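Local atomic coordinates of hydrazine synthase subunit beta (Candidatus Kuenenia stuttgartiensis, PDB entry 5C2V), a protein that forms part of the hydrazine synthase complex, which condenses nitric oxide with ammonium, and may modulate passage of the hydroxylamine intermediate between the gamma and alpha active sites. Residues F16-S21 against P322-L327; A59-P64 against S100-S105; P144-I149 against R193-T198; Y197-K202 against M259-K264; G201-V206 against V230-T235. All blocks are in the same frame, centred on the assembly; numbering follows the deposited sequence.

In the fold
The chain is a seven-bladed beta-propeller, its seven antiparallel sheets following one another in sequence. Contact 1 joins the first strand of the first blade to that of the last, so the other four contacts are nested within the loop it closes. Contact 2 (59-64 with 100-105) and contact 3 (144-149 with 193-198) are further blade-to-blade seams, centred about 11 Å apart. Contact 4 shares Y197 and T198 with contact 3 and carries the packing on to the blade of strand 256-261. Contact 5 is centred about 9 Å from contact 4 and about 20 Å from contacts 1 and 2, its farthest neighbours. Contact 1 closes the ring, contacts 2 to 4 join successive blades, and contact 5 holds one blade together.

Contact 1: residues F16-S21 against P322-L327; sequences FHITMS and PSSVCL
F16 and S323 open the contact with a hydrogen bond: S323 OG donates to F16 O at 3.1 Å, from well above the carbonyl plane (60° out of it). A second bond is weak, I18 N reaching S324 OG at 3.4 Å. S324 OG is swung opposite its own backbone nitrogen (chi1 -175°), a setting that also places it over one face of the H17 ring, 3.7 Å from CD2.

The apolar part gathers round the sulfur of C326. C326 SG sits beside I18, 3.8 Å from CG2, and CG1 and CD1 of the same side chain lie little farther off; M20 CB is more distant, 4.4 Å from C326 SG. Separately, M20, extended beyond CG, makes a van der Waals contact with the backbone, its SD 3.8 Å from L327 O.

The two strands run parallel, 6° apart, with axes 5.5 Å from each other at closest, yet no backbone-to-backbone bond joins them. Each spends its backbone bonds in its own blade: H17 and T19 on strand 26-31, S324 and C326 on strand 333-338. Being the first strands of the first and last blades, they close the propeller ring. H17 and T19 also pack on S60 of strand 57-62, in the second blade.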
# COMPACT_ATOMS: atom_id res chain seq x y z
N PHE B 16 -11.15 -24.87 -49.73
CA PHE B 16 -9.99 -25.03 -48.86
C PHE B 16 -8.93 -23.92 -48.90
O PHE B 16 -8.07 -23.85 -48.02
CB PHE B 16 -9.32 -26.36 -49.19
CG PHE B 16 -8.57 -26.97 -48.04
CD1 PHE B 16 -9.26 -27.55 -46.99
CD2 PHE B 16 -7.19 -26.97 -48.02
CE1 PHE B 16 -8.57 -28.11 -45.93
CE2 PHE B 16 -6.50 -27.53 -46.97
CZ PHE B 16 -7.19 -28.10 -45.92
N HIS B 17 -9.00 -23.05 -49.91
CA HIS B 17 -7.92 -22.09 -50.13
C HIS B 17 -8.41 -20.92 -50.98
O HIS B 17 -9.40 -21.04 -51.70
CB HIS B 17 -6.73 -22.78 -50.80
CG HIS B 17 -5.48 -21.95 -50.86
ND1 HIS B 17 -5.23 -21.05 -51.88
CD2 HIS B 17 -4.42 -21.88 -50.03
CE1 HIS B 17 -4.06 -20.47 -51.67
NE2 HIS B 17 -3.55 -20.95 -50.55
N ILE B 18 -7.71 -19.79 -50.91
CA ILE B 18 -8.05 -18.65 -51.74
C ILE B 18 -6.82 -17.79 -52.03
O ILE B 18 -5.90 -17.69 -51.22
CB ILE B 18 -9.17 -17.80 -51.08
CG1 ILE B 18 -9.78 -16.82 -52.09
CG2 ILE B 18 -8.65 -17.08 -49.84
CD1 ILE B 18 -10.97 -16.06 -51.56
N THR B 19 -6.81 -17.18 -53.21
CA THR B 19 -5.75 -16.25 -53.59
C THR B 19 -6.32 -15.20 -54.54
O THR B 19 -7.50 -15.24 -54.88
CB THR B 19 -4.56 -16.97 -54.26
OG1 THR B 19 -3.52 -16.02 -54.53
CG2 THR B 19 -5.00 -17.63 -55.56
N MET B 20 -5.48 -14.27 -54.96
CA MET B 20 -5.95 -13.17 -55.80
C MET B 20 -4.90 -12.78 -56.84
O MET B 20 -3.70 -12.86 -56.59
CB MET B 20 -6.30 -11.96 -54.93
CG MET B 20 -7.26 -10.98 -55.57
SD MET B 20 -7.67 -9.63 -54.44
CE MET B 20 -9.24 -9.10 -55.10
N SER B 21 -5.38 -12.37 -58.01
CA SER B 21 -4.49 -11.91 -59.07
C SER B 21 -3.73 -10.66 -58.61
O SER B 21 -4.28 -9.85 -57.87
CB SER B 21 -5.28 -11.62 -60.35
OG SER B 21 -6.30 -10.66 -60.11
N PRO B 322 -12.84 -20.95 -41.72
CA PRO B 322 -12.03 -20.07 -42.57
C PRO B 322 -10.58 -20.53 -42.66
O PRO B 322 -9.70 -19.99 -41.98
CB PRO B 322 -12.13 -18.72 -41.87
CG PRO B 322 -12.34 -19.06 -40.45
CD PRO B 322 -13.13 -20.33 -40.42
N SER B 323 -10.33 -21.54 -43.49
CA SER B 323 -9.02 -22.17 -43.59
C SER B 323 -7.96 -21.31 -44.29
O SER B 323 -6.77 -21.56 -44.15
CB SER B 323 -9.14 -23.52 -44.30
OG SER B 323 -9.88 -23.39 -45.50
N SER B 324 -8.40 -20.31 -45.05
CA SER B 324 -7.46 -19.50 -45.82
C SER B 324 -7.92 -18.05 -45.98
O SER B 324 -9.12 -17.77 -46.04
CB SER B 324 -7.23 -20.12 -47.20
OG SER B 324 -6.23 -19.41 -47.92
N VAL B 325 -6.96 -17.14 -46.05
CA VAL B 325 -7.25 -15.72 -46.25
C VAL B 325 -6.32 -15.10 -47.29
O VAL B 325 -5.21 -15.59 -47.51
CB VAL B 325 -7.13 -14.92 -44.93
CG1 VAL B 325 -8.30 -15.23 -44.00
CG2 VAL B 325 -5.80 -15.20 -44.26
N CYS B 326 -6.78 -14.03 -47.92
CA CYS B 326 -5.94 -13.29 -48.87
C CYS B 326 -6.31 -11.81 -48.90
O CYS B 326 -7.39 -11.42 -48.48
CB CYS B 326 -6.05 -13.89 -50.27
SG CYS B 326 -7.65 -13.63 -51.08
N LEU B 327 -5.39 -10.99 -49.41
CA LEU B 327 -5.60 -9.55 -49.44
C LEU B 327 -5.59 -8.99 -50.86
O LEU B 327 -4.97 -9.54 -51.76
CB LEU B 327 -4.52 -8.84 -48.62
CG LEU B 327 -4.61 -8.89 -47.10
CD1 LEU B 327 -3.35 -8.32 -46.49
CD2 LEU B 327 -5.83 -8.13 -46.61

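Contact 2: residues A59-P64 against S100-S105; sequences ASAVTP and SGIKIS
A61 meets I102 and I104 with a single methyl group. Its CB lies 3.8 Å from I102 CG2 and 3.9 Å from I104 CG1, and it also rests on the backbone at I102 O, so one small side chain touches both branched ones.

The two isoleucines present different branches. In I102 the longer branch is anti to the backbone N (chi1 -173°), which leaves CG2 to touch A61 and to lie 3.8 Å from S60 C. I104 is turned differently: CG1 stands opposite the carbonyl carbon (chi1 -41°) and comes 3.5 Å from V62 O, while CG2, opposite the backbone N, points to the ring of P64, 3.9 Å from its CD. At the other end A59 CB lies 3.4 Å from S100 O and 3.6 Å from G101 CA; the glycine gives the alanine a bare backbone to lie on.

The strands are parallel to within 3°, their axes 5.6 Å apart, and are the first strands of consecutive propeller blades. K103 turns away from this seam toward the next blade, where its NZ makes a long, weak ion pair with E148 OE2. S100 packs on R70 of the gamma subunit.

No hydrogen bond crosses between the segments. A59 and A61 bond to strand 68-73, G101 and K103 to strand 110-115, while T63 OG1 and S105 OG are engaged by D65 and D107 in their own turns. The contact therefore combines apolar packing with side-chain carbons resting against backbone carbonyls, not shared sheet bonding.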
# COMPACT_ATOMS: atom_id res chain seq x y z
N ALA B 59 -4.50 -25.96 -52.96
CA ALA B 59 -3.74 -24.71 -53.07
C ALA B 59 -3.62 -24.21 -54.50
O ALA B 59 -3.73 -24.98 -55.45
CB ALA B 59 -2.35 -24.89 -52.46
N SER B 60 -3.37 -22.91 -54.65
CA SER B 60 -3.16 -22.31 -55.96
C SER B 60 -2.28 -21.06 -55.91
O SER B 60 -2.28 -20.33 -54.92
CB SER B 60 -4.51 -21.97 -56.60
OG SER B 60 -5.26 -21.10 -55.78
N ALA B 61 -1.53 -20.82 -56.98
CA ALA B 61 -0.70 -19.63 -57.10
C ALA B 61 -0.83 -19.01 -58.49
O ALA B 61 -0.90 -19.72 -59.49
CB ALA B 61 0.75 -19.96 -56.80
N VAL B 62 -0.85 -17.68 -58.55
CA VAL B 62 -1.01 -16.97 -59.81
C VAL B 62 0.32 -16.42 -60.32
O VAL B 62 1.15 -15.95 -59.54
CB VAL B 62 -2.02 -15.80 -59.66
CG1 VAL B 62 -2.34 -15.19 -61.02
CG2 VAL B 62 -3.28 -16.28 -58.98
N THR B 63 0.52 -16.50 -61.63
CA THR B 63 1.70 -15.92 -62.26
C THR B 63 1.64 -14.39 -62.18
O THR B 63 0.54 -13.82 -62.17
CB THR B 63 1.83 -16.36 -63.74
OG1 THR B 63 0.66 -15.95 -64.46
CG2 THR B 63 1.98 -17.87 -63.83
N PRO B 64 2.81 -13.73 -62.11
CA PRO B 64 2.90 -12.27 -62.00
C PRO B 64 2.08 -11.51 -63.05
O PRO B 64 1.55 -10.44 -62.75
CB PRO B 64 4.39 -12.00 -62.18
CG PRO B 64 5.04 -13.22 -61.65
CD PRO B 64 4.13 -14.36 -62.03
N SER B 100 0.69 -29.48 -50.74
CA SER B 100 -0.21 -28.65 -49.95
C SER B 100 -0.10 -27.16 -50.25
O SER B 100 -0.86 -26.35 -49.72
CB SER B 100 0.03 -28.89 -48.46
OG SER B 100 1.39 -28.67 -48.13
N GLY B 101 0.85 -26.80 -51.11
CA GLY B 101 1.07 -25.40 -51.41
C GLY B 101 2.03 -25.16 -52.56
O GLY B 101 2.91 -25.99 -52.84
N ILE B 102 1.88 -24.01 -53.20
CA ILE B 102 2.66 -23.66 -54.37
C ILE B 102 2.84 -22.15 -54.47
O ILE B 102 1.94 -21.40 -54.11
CB ILE B 102 1.99 -24.22 -55.65
CG1 ILE B 102 2.89 -24.02 -56.87
CG2 ILE B 102 0.61 -23.60 -55.85
CD1 ILE B 102 2.43 -24.82 -58.07
N LYS B 103 4.01 -21.71 -54.94
CA LYS B 103 4.24 -20.27 -55.13
C LYS B 103 5.14 -19.96 -56.32
O LYS B 103 6.11 -20.67 -56.58
CB LYS B 103 4.81 -19.64 -53.86
CG LYS B 103 3.75 -19.27 -52.85
CD LYS B 103 4.27 -19.33 -51.43
CE LYS B 103 3.20 -18.87 -50.46
NZ LYS B 103 2.18 -18.01 -51.11
N ILE B 104 4.83 -18.88 -57.03
CA ILE B 104 5.58 -18.50 -58.22
C ILE B 104 6.70 -17.51 -57.87
O ILE B 104 6.51 -16.61 -57.06
CB ILE B 104 4.66 -17.87 -59.28
CG1 ILE B 104 3.34 -18.64 -59.38
CG2 ILE B 104 5.36 -17.81 -60.63
CD1 ILE B 104 3.50 -20.07 -59.86
N SER B 105 7.86 -17.70 -58.50
CA SER B 105 8.99 -16.81 -58.31
C SER B 105 8.66 -15.39 -58.78
O SER B 105 7.78 -15.22 -59.63
CB SER B 105 10.22 -17.34 -59.05
OG SER B 105 9.99 -17.39 -60.45

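Contact 3: residues P144-I149 against R193-T198; sequences PRMVEI and RDVVYT
R145 and R193 lay their guanidinium groups flat on each other, centres 4.3 Å apart and planes 22° from parallel. The overlap is offset: one face of R145 carries R193 CD near its rim, and one face of R193 carries R145 NH1, which comes 3.1 Å from R193 NE without a bond, both being donors. The pair is gathered round a carboxylate, since E69 of the gamma subunit forms salt bridges to R145 NH2 through OE1 and to R193 NH1 through OE2; D161 engages R193 NH2. A third flat group, the Y197 ring, is met at its edge and in its plane by E148, with CG 3.4 Å from CD2.

These residues lie on the first strands of two adjoining blades of the beta-propeller, running in the same direction 17° apart and 6.2 Å apart at closest. In this seam the hydrogen bond between the segments comes from a side chain, that of E148, reaching across to main chain. E148 has CG anti to its backbone N (chi1 173°) and bends at chi2, which brings OE1 to Y197 N; the bond is 3.2 Å long and uses the anti lone pair of OE1.

Between the arginines and the glutamate the contact is more apolar, with M146 CG 4.2 Å from V195 CG1. V195 CG1 lies 4.0 Å from both M146 O and V147 O. M146 CG also lies beside D194 OD1, the two side chains pointing the same way. D194 OD2 is taken by M259 N on the next blade, and the R193 side chain stands about 13 Å from a heme c.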
# COMPACT_ATOMS: atom_id res chain seq x y z
N PRO B 144 6.83 -30.80 -45.41
CA PRO B 144 6.66 -29.35 -45.60
C PRO B 144 5.21 -29.02 -45.91
O PRO B 144 4.64 -29.59 -46.84
CB PRO B 144 7.57 -29.04 -46.80
CG PRO B 144 8.47 -30.23 -46.94
CD PRO B 144 7.70 -31.40 -46.43
N ARG B 145 4.61 -28.10 -45.15
CA ARG B 145 3.22 -27.72 -45.38
C ARG B 145 3.06 -26.68 -46.48
O ARG B 145 2.18 -26.78 -47.33
CB ARG B 145 2.60 -27.20 -44.08
CG ARG B 145 1.13 -26.82 -44.19
CD ARG B 145 0.30 -27.96 -44.76
NE ARG B 145 -1.12 -27.64 -44.77
CZ ARG B 145 -2.01 -28.12 -43.90
NH1 ARG B 145 -1.61 -28.96 -42.95
NH2 ARG B 145 -3.28 -27.78 -43.99
N MET B 146 3.93 -25.67 -46.45
CA MET B 146 3.82 -24.51 -47.32
C MET B 146 5.20 -23.90 -47.51
O MET B 146 6.07 -24.06 -46.66
CB MET B 146 2.84 -23.49 -46.73
CG MET B 146 2.76 -22.14 -47.43
SD MET B 146 2.14 -22.23 -49.11
CE MET B 146 0.38 -22.07 -48.83
N VAL B 147 5.41 -23.21 -48.63
CA VAL B 147 6.64 -22.44 -48.78
C VAL B 147 6.31 -20.96 -48.84
O VAL B 147 5.14 -20.58 -48.83
CB VAL B 147 7.40 -22.85 -50.05
CG1 VAL B 147 7.92 -24.27 -49.92
CG2 VAL B 147 6.51 -22.70 -51.27
N GLU B 148 7.34 -20.11 -48.88
CA GLU B 148 7.16 -18.69 -49.17
C GLU B 148 8.44 -18.13 -49.79
O GLU B 148 9.54 -18.51 -49.39
CB GLU B 148 6.79 -17.93 -47.90
CG GLU B 148 6.75 -16.41 -48.03
CD GLU B 148 5.48 -15.89 -48.67
OE1 GLU B 148 4.94 -14.87 -48.19
OE2 GLU B 148 5.01 -16.47 -49.67
N ILE B 149 8.30 -17.22 -50.74
CA ILE B 149 9.47 -16.62 -51.38
C ILE B 149 9.66 -15.17 -50.93
O ILE B 149 8.72 -14.38 -50.89
CB ILE B 149 9.37 -16.66 -52.91
CG1 ILE B 149 9.07 -18.08 -53.39
CG2 ILE B 149 10.66 -16.15 -53.55
CD1 ILE B 149 9.05 -18.23 -54.89
N ARG B 193 0.48 -24.30 -40.00
CA ARG B 193 -0.37 -24.19 -41.18
C ARG B 193 0.01 -23.18 -42.27
O ARG B 193 -0.51 -23.24 -43.38
CB ARG B 193 -1.80 -23.90 -40.72
CG ARG B 193 -2.42 -25.01 -39.89
CD ARG B 193 -2.65 -26.25 -40.75
NE ARG B 193 -1.79 -27.34 -40.34
CZ ARG B 193 -2.20 -28.39 -39.64
NH1 ARG B 193 -3.47 -28.50 -39.28
NH2 ARG B 193 -1.33 -29.33 -39.29
N ASP B 194 0.91 -22.25 -41.96
CA ASP B 194 1.27 -21.22 -42.94
C ASP B 194 2.59 -20.52 -42.62
O ASP B 194 3.06 -20.56 -41.48
CB ASP B 194 0.15 -20.19 -43.06
CG ASP B 194 0.06 -19.58 -44.45
OD1 ASP B 194 1.04 -19.70 -45.22
OD2 ASP B 194 -1.00 -19.00 -44.78
N VAL B 195 3.19 -19.88 -43.62
CA VAL B 195 4.31 -18.97 -43.40
C VAL B 195 4.23 -17.77 -44.34
O VAL B 195 4.02 -17.93 -45.54
CB VAL B 195 5.66 -19.69 -43.57
CG1 VAL B 195 5.67 -20.54 -44.83
CG2 VAL B 195 6.81 -18.69 -43.57
N VAL B 196 4.40 -16.56 -43.81
CA VAL B 196 4.42 -15.37 -44.66
C VAL B 196 5.64 -14.49 -44.41
O VAL B 196 6.25 -14.54 -43.34
CB VAL B 196 3.15 -14.50 -44.47
CG1 VAL B 196 1.91 -15.26 -44.93
CG2 VAL B 196 3.01 -14.06 -43.02
N TYR B 197 5.99 -13.69 -45.41
CA TYR B 197 7.12 -12.76 -45.31
C TYR B 197 6.64 -11.33 -45.15
O TYR B 197 5.60 -10.95 -45.69
CB TYR B 197 8.01 -12.86 -46.55
CG TYR B 197 9.34 -13.56 -46.34
CD1 TYR B 197 10.39 -12.91 -45.72
CD2 TYR B 197 9.54 -14.86 -46.78
CE1 TYR B 197 11.61 -13.54 -45.53
CE2 TYR B 197 10.76 -15.49 -46.60
CZ TYR B 197 11.79 -14.83 -45.97
OH TYR B 197 12.99 -15.46 -45.79
N THR B 198 7.40 -10.53 -44.42
CA THR B 198 7.14 -9.10 -44.33
C THR B 198 7.67 -8.42 -45.60
O THR B 198 8.65 -8.88 -46.18
CB THR B 198 7.80 -8.47 -43.08
OG1 THR B 198 9.20 -8.76 -43.08
CG2 THR B 198 7.16 -9.02 -41.82

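Contact 4: residues Y197-K202 against M259-K264; sequences YTPDGK and MAMDPK
P199 and K264 mark the closest backbone approach, their CA atoms 6.3 Å apart, while T198 lies 6.8 Å from M261, CA to CA. Segment 197-202 is the hairpin connection between the first two strands of one propeller blade, closed by a type I beta turn from T198 to G201 in which G201 N donates to T198 O. Segment 259-264 is the end of strand 256-261, the first strand of the following blade, running into its own turn. That second turn holds an Asx turn: D262 OD2 accepts from K264 N at 3.0 Å, the donor lying 37° out of the carboxylate plane. No hydrogen bond joins these two corresponding corners of neighbouring blades.

Among the side chains, M261 does most of the reaching. Its CG is anti to the backbone N (chi1 176°) and the chain then bends at both chi2 and chi3; the bends bring the terminal CE back to T198. CG comes 3.5 Å from Y197 O and lies beside P199 CD at 3.8 Å, and CE touches T198 CG2 at 3.8 Å. T198 leaves its methyl for that contact because OG1 is turned the other way, donating to D200 OD1 within the turn and hydrogen-bonded also to Y203 N.

While CD of P199 meets M261, CG faces the backbone of the opposite turn. That ring carbon, P199 CG, approaches two successive carbonyl oxygens, 3.5 Å from D262 O and 3.2 Å from P263 O.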
# COMPACT_ATOMS: atom_id res chain seq x y z
N TYR B 197 5.99 -13.69 -45.41
CA TYR B 197 7.12 -12.76 -45.31
C TYR B 197 6.64 -11.33 -45.15
O TYR B 197 5.60 -10.95 -45.69
CB TYR B 197 8.01 -12.86 -46.55
CG TYR B 197 9.34 -13.56 -46.34
CD1 TYR B 197 10.39 -12.91 -45.72
CD2 TYR B 197 9.54 -14.86 -46.78
CE1 TYR B 197 11.61 -13.54 -45.53
CE2 TYR B 197 10.76 -15.49 -46.60
CZ TYR B 197 11.79 -14.83 -45.97
OH TYR B 197 12.99 -15.46 -45.79
N THR B 198 7.40 -10.53 -44.42
CA THR B 198 7.14 -9.10 -44.33
C THR B 198 7.67 -8.42 -45.60
O THR B 198 8.65 -8.88 -46.18
CB THR B 198 7.80 -8.47 -43.08
OG1 THR B 198 9.20 -8.76 -43.08
CG2 THR B 198 7.16 -9.02 -41.82
N PRO B 199 7.00 -7.34 -46.04
CA PRO B 199 7.35 -6.62 -47.27
C PRO B 199 8.83 -6.22 -47.36
O PRO B 199 9.36 -6.14 -48.47
CB PRO B 199 6.46 -5.38 -47.21
CG PRO B 199 5.27 -5.84 -46.46
CD PRO B 199 5.77 -6.80 -45.42
N ASP B 200 9.47 -5.97 -46.23
CA ASP B 200 10.89 -5.64 -46.22
C ASP B 200 11.76 -6.89 -46.13
O ASP B 200 12.98 -6.82 -46.31
CB ASP B 200 11.21 -4.69 -45.06
CG ASP B 200 10.82 -5.26 -43.71
OD1 ASP B 200 10.07 -6.25 -43.68
OD2 ASP B 200 11.27 -4.71 -42.68
N GLY B 201 11.13 -8.03 -45.86
CA GLY B 201 11.82 -9.31 -45.84
C GLY B 201 12.69 -9.56 -44.63
O GLY B 201 13.55 -10.44 -44.66
N LYS B 202 12.49 -8.79 -43.57
CA LYS B 202 13.29 -8.95 -42.35
C LYS B 202 12.66 -9.92 -41.35
O LYS B 202 13.30 -10.28 -40.36
CB LYS B 202 13.51 -7.59 -41.68
CG LYS B 202 14.39 -6.65 -42.48
CD LYS B 202 14.33 -5.24 -41.92
CE LYS B 202 14.66 -5.22 -40.43
NZ LYS B 202 14.47 -3.87 -39.85
N MET B 259 -2.75 -17.10 -43.48
CA MET B 259 -2.23 -15.78 -43.18
C MET B 259 -2.15 -14.88 -44.41
O MET B 259 -1.85 -15.32 -45.51
CB MET B 259 -0.85 -15.88 -42.53
CG MET B 259 -0.90 -16.10 -41.03
SD MET B 259 0.74 -16.09 -40.29
CE MET B 259 1.52 -17.40 -41.22
N ALA B 260 -2.44 -13.60 -44.18
CA ALA B 260 -2.31 -12.58 -45.21
C ALA B 260 -1.55 -11.39 -44.64
O ALA B 260 -1.93 -10.84 -43.60
CB ALA B 260 -3.67 -12.17 -45.73
N MET B 261 -0.48 -11.00 -45.32
CA MET B 261 0.36 -9.90 -44.88
C MET B 261 0.00 -8.61 -45.62
O MET B 261 -0.09 -8.59 -46.85
CB MET B 261 1.84 -10.23 -45.10
CG MET B 261 2.79 -9.10 -44.75
SD MET B 261 2.85 -8.74 -42.98
CE MET B 261 3.61 -10.24 -42.36
N ASP B 262 -0.20 -7.54 -44.86
CA ASP B 262 -0.47 -6.22 -45.43
C ASP B 262 0.68 -5.81 -46.34
O ASP B 262 1.84 -5.99 -45.98
CB ASP B 262 -0.70 -5.19 -44.32
CG ASP B 262 -1.16 -3.85 -44.85
OD1 ASP B 262 -2.38 -3.65 -44.97
OD2 ASP B 262 -0.29 -3.00 -45.16
N PRO B 263 0.36 -5.25 -47.52
CA PRO B 263 1.37 -4.86 -48.51
C PRO B 263 2.44 -3.92 -47.95
O PRO B 263 3.59 -3.99 -48.39
CB PRO B 263 0.55 -4.16 -49.60
CG PRO B 263 -0.78 -3.86 -48.97
CD PRO B 263 -1.00 -4.97 -47.99
N LYS B 264 2.06 -3.05 -47.02
CA LYS B 264 3.02 -2.15 -46.39
C LYS B 264 3.52 -2.70 -45.05
O LYS B 264 4.32 -2.06 -44.37
CB LYS B 264 2.41 -0.77 -46.21
CG LYS B 264 2.08 -0.08 -47.54
CD LYS B 264 1.53 1.32 -47.33
CE LYS B 264 1.15 1.95 -48.66
NZ LYS B 264 0.56 3.31 -48.47

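Contact 5: residues G201-V206 against V230-T235; sequences GKYIAV and VTIIET
I204 and I233 lie side by side at the centre, pointing the same way, with I204 CG1 3.6 Å from I233 CB. In I204 that branch occupies the position between the backbone N and the carbonyl carbon (chi1 51°), bringing it against its neighbour. On the other face I232 bends its end across the seam, so that CD1 reaches A205 CB at 3.8 Å while CG2 touches Y203 CB.

Around this core runs the regular antiparallel bonding of two consecutive strands, 158° between their directions. I204 pairs with I233 and V206 with T231 as hydrogen-bonded pairs, each with two N-H...O bonds; I204 N to I233 O measures 2.9 Å. A205-I232 is the non-hydrogen-bonded pair between them, and Y203-E234 is another, beyond I204-I233.

At the end away from the connection between the two strands the pattern turns polar. T235 N donates to K202 O almost straight (170°), and T235 OG1 donates in the carbonyl plane to G201 O at 2.8 Å. E234 lies along Y203, its CG at the ring edge 3.5 Å from CE1. A water lies 2.6 Å from Y203 OH and donates weakly to E234 OE2 at 3.0 Å. Both side chains have further partners, R291 for the hydroxyl and K240 N for E234 OE1.

Helix 283-291 covers the face of Y203, I232 and E234. The face of V206, T231 and I233 meets strand 179-186 of the preceding blade, and T231 packs on R243 of the trimethyl glycine pocket. Strands 190-197 and 241-245 flank the pair within its four-stranded blade.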
# COMPACT_ATOMS: atom_id res chain seq x y z
N GLY B 201 11.13 -8.03 -45.86
CA GLY B 201 11.82 -9.31 -45.84
C GLY B 201 12.69 -9.56 -44.63
O GLY B 201 13.55 -10.44 -44.66
N LYS B 202 12.49 -8.79 -43.57
CA LYS B 202 13.29 -8.95 -42.35
C LYS B 202 12.66 -9.92 -41.35
O LYS B 202 13.30 -10.28 -40.36
CB LYS B 202 13.51 -7.59 -41.68
CG LYS B 202 14.39 -6.65 -42.48
CD LYS B 202 14.33 -5.24 -41.92
CE LYS B 202 14.66 -5.22 -40.43
NZ LYS B 202 14.47 -3.87 -39.85
N TYR B 203 11.42 -10.33 -41.60
CA TYR B 203 10.71 -11.21 -40.67
C TYR B 203 9.81 -12.20 -41.39
O TYR B 203 9.39 -11.96 -42.52
CB TYR B 203 9.87 -10.39 -39.69
CG TYR B 203 10.58 -9.23 -39.04
CD1 TYR B 203 11.33 -9.40 -37.88
CD2 TYR B 203 10.48 -7.95 -39.57
CE1 TYR B 203 11.97 -8.34 -37.28
CE2 TYR B 203 11.12 -6.88 -38.97
CZ TYR B 203 11.87 -7.08 -37.83
OH TYR B 203 12.51 -6.01 -37.24
N ILE B 204 9.52 -13.32 -40.74
CA ILE B 204 8.49 -14.24 -41.21
C ILE B 204 7.52 -14.58 -40.09
O ILE B 204 7.91 -14.72 -38.93
CB ILE B 204 9.08 -15.55 -41.78
CG1 ILE B 204 10.07 -16.17 -40.80
CG2 ILE B 204 9.75 -15.30 -43.12
CD1 ILE B 204 10.61 -17.51 -41.25
N ALA B 205 6.24 -14.70 -40.44
CA ALA B 205 5.22 -15.10 -39.48
C ALA B 205 4.78 -16.53 -39.75
O ALA B 205 4.60 -16.93 -40.90
CB ALA B 205 4.04 -14.15 -39.53
N VAL B 206 4.63 -17.30 -38.67
CA VAL B 206 4.19 -18.70 -38.76
C VAL B 206 3.12 -19.01 -37.73
O VAL B 206 3.35 -18.89 -36.53
CB VAL B 206 5.38 -19.67 -38.56
CG1 VAL B 206 4.87 -21.11 -38.48
CG2 VAL B 206 6.40 -19.52 -39.68
N VAL B 230 1.29 -17.43 -32.71
CA VAL B 230 1.92 -16.97 -33.94
C VAL B 230 3.38 -16.64 -33.62
O VAL B 230 3.68 -16.00 -32.61
CB VAL B 230 1.20 -15.74 -34.53
CG1 VAL B 230 0.98 -14.67 -33.47
CG2 VAL B 230 1.98 -15.17 -35.71
N THR B 231 4.29 -17.10 -34.47
CA THR B 231 5.72 -16.92 -34.22
C THR B 231 6.37 -16.03 -35.28
O THR B 231 6.24 -16.27 -36.48
CB THR B 231 6.46 -18.27 -34.17
OG1 THR B 231 6.03 -19.00 -33.01
CG2 THR B 231 7.96 -18.05 -34.09
N ILE B 232 7.07 -15.00 -34.81
CA ILE B 232 7.81 -14.10 -35.68
C ILE B 232 9.30 -14.43 -35.64
O ILE B 232 9.92 -14.38 -34.58
CB ILE B 232 7.60 -12.63 -35.29
CG1 ILE B 232 6.11 -12.32 -35.13
CG2 ILE B 232 8.25 -11.71 -36.31
CD1 ILE B 232 5.31 -12.53 -36.39
N ILE B 233 9.86 -14.77 -36.79
CA ILE B 233 11.28 -15.10 -36.88
C ILE B 233 12.04 -14.03 -37.67
O ILE B 233 11.64 -13.67 -38.77
CB ILE B 233 11.50 -16.47 -37.55
CG1 ILE B 233 10.93 -17.59 -36.67
CG2 ILE B 233 12.98 -16.71 -37.82
CD1 ILE B 233 11.15 -18.98 -37.24
N GLU B 234 13.12 -13.53 -37.08
CA GLU B 234 13.95 -12.53 -37.73
C GLU B 234 14.88 -13.20 -38.74
O GLU B 234 15.68 -14.07 -38.39
CB GLU B 234 14.75 -11.74 -36.70
CG GLU B 234 13.88 -10.88 -35.79
CD GLU B 234 14.67 -10.19 -34.69
OE1 GLU B 234 15.73 -10.72 -34.30
OE2 GLU B 234 14.22 -9.13 -34.22
N THR B 235 14.77 -12.79 -40.00
CA THR B 235 15.44 -13.47 -41.10
C THR B 235 16.95 -13.25 -41.14
O THR B 235 17.66 -13.91 -41.90
CB THR B 235 14.85 -13.03 -42.46
OG1 THR B 235 15.20 -11.66 -42.70
CG2 THR B 235 13.34 -13.18 -42.45
O HOH W 1 14.78 -7.08 -36.39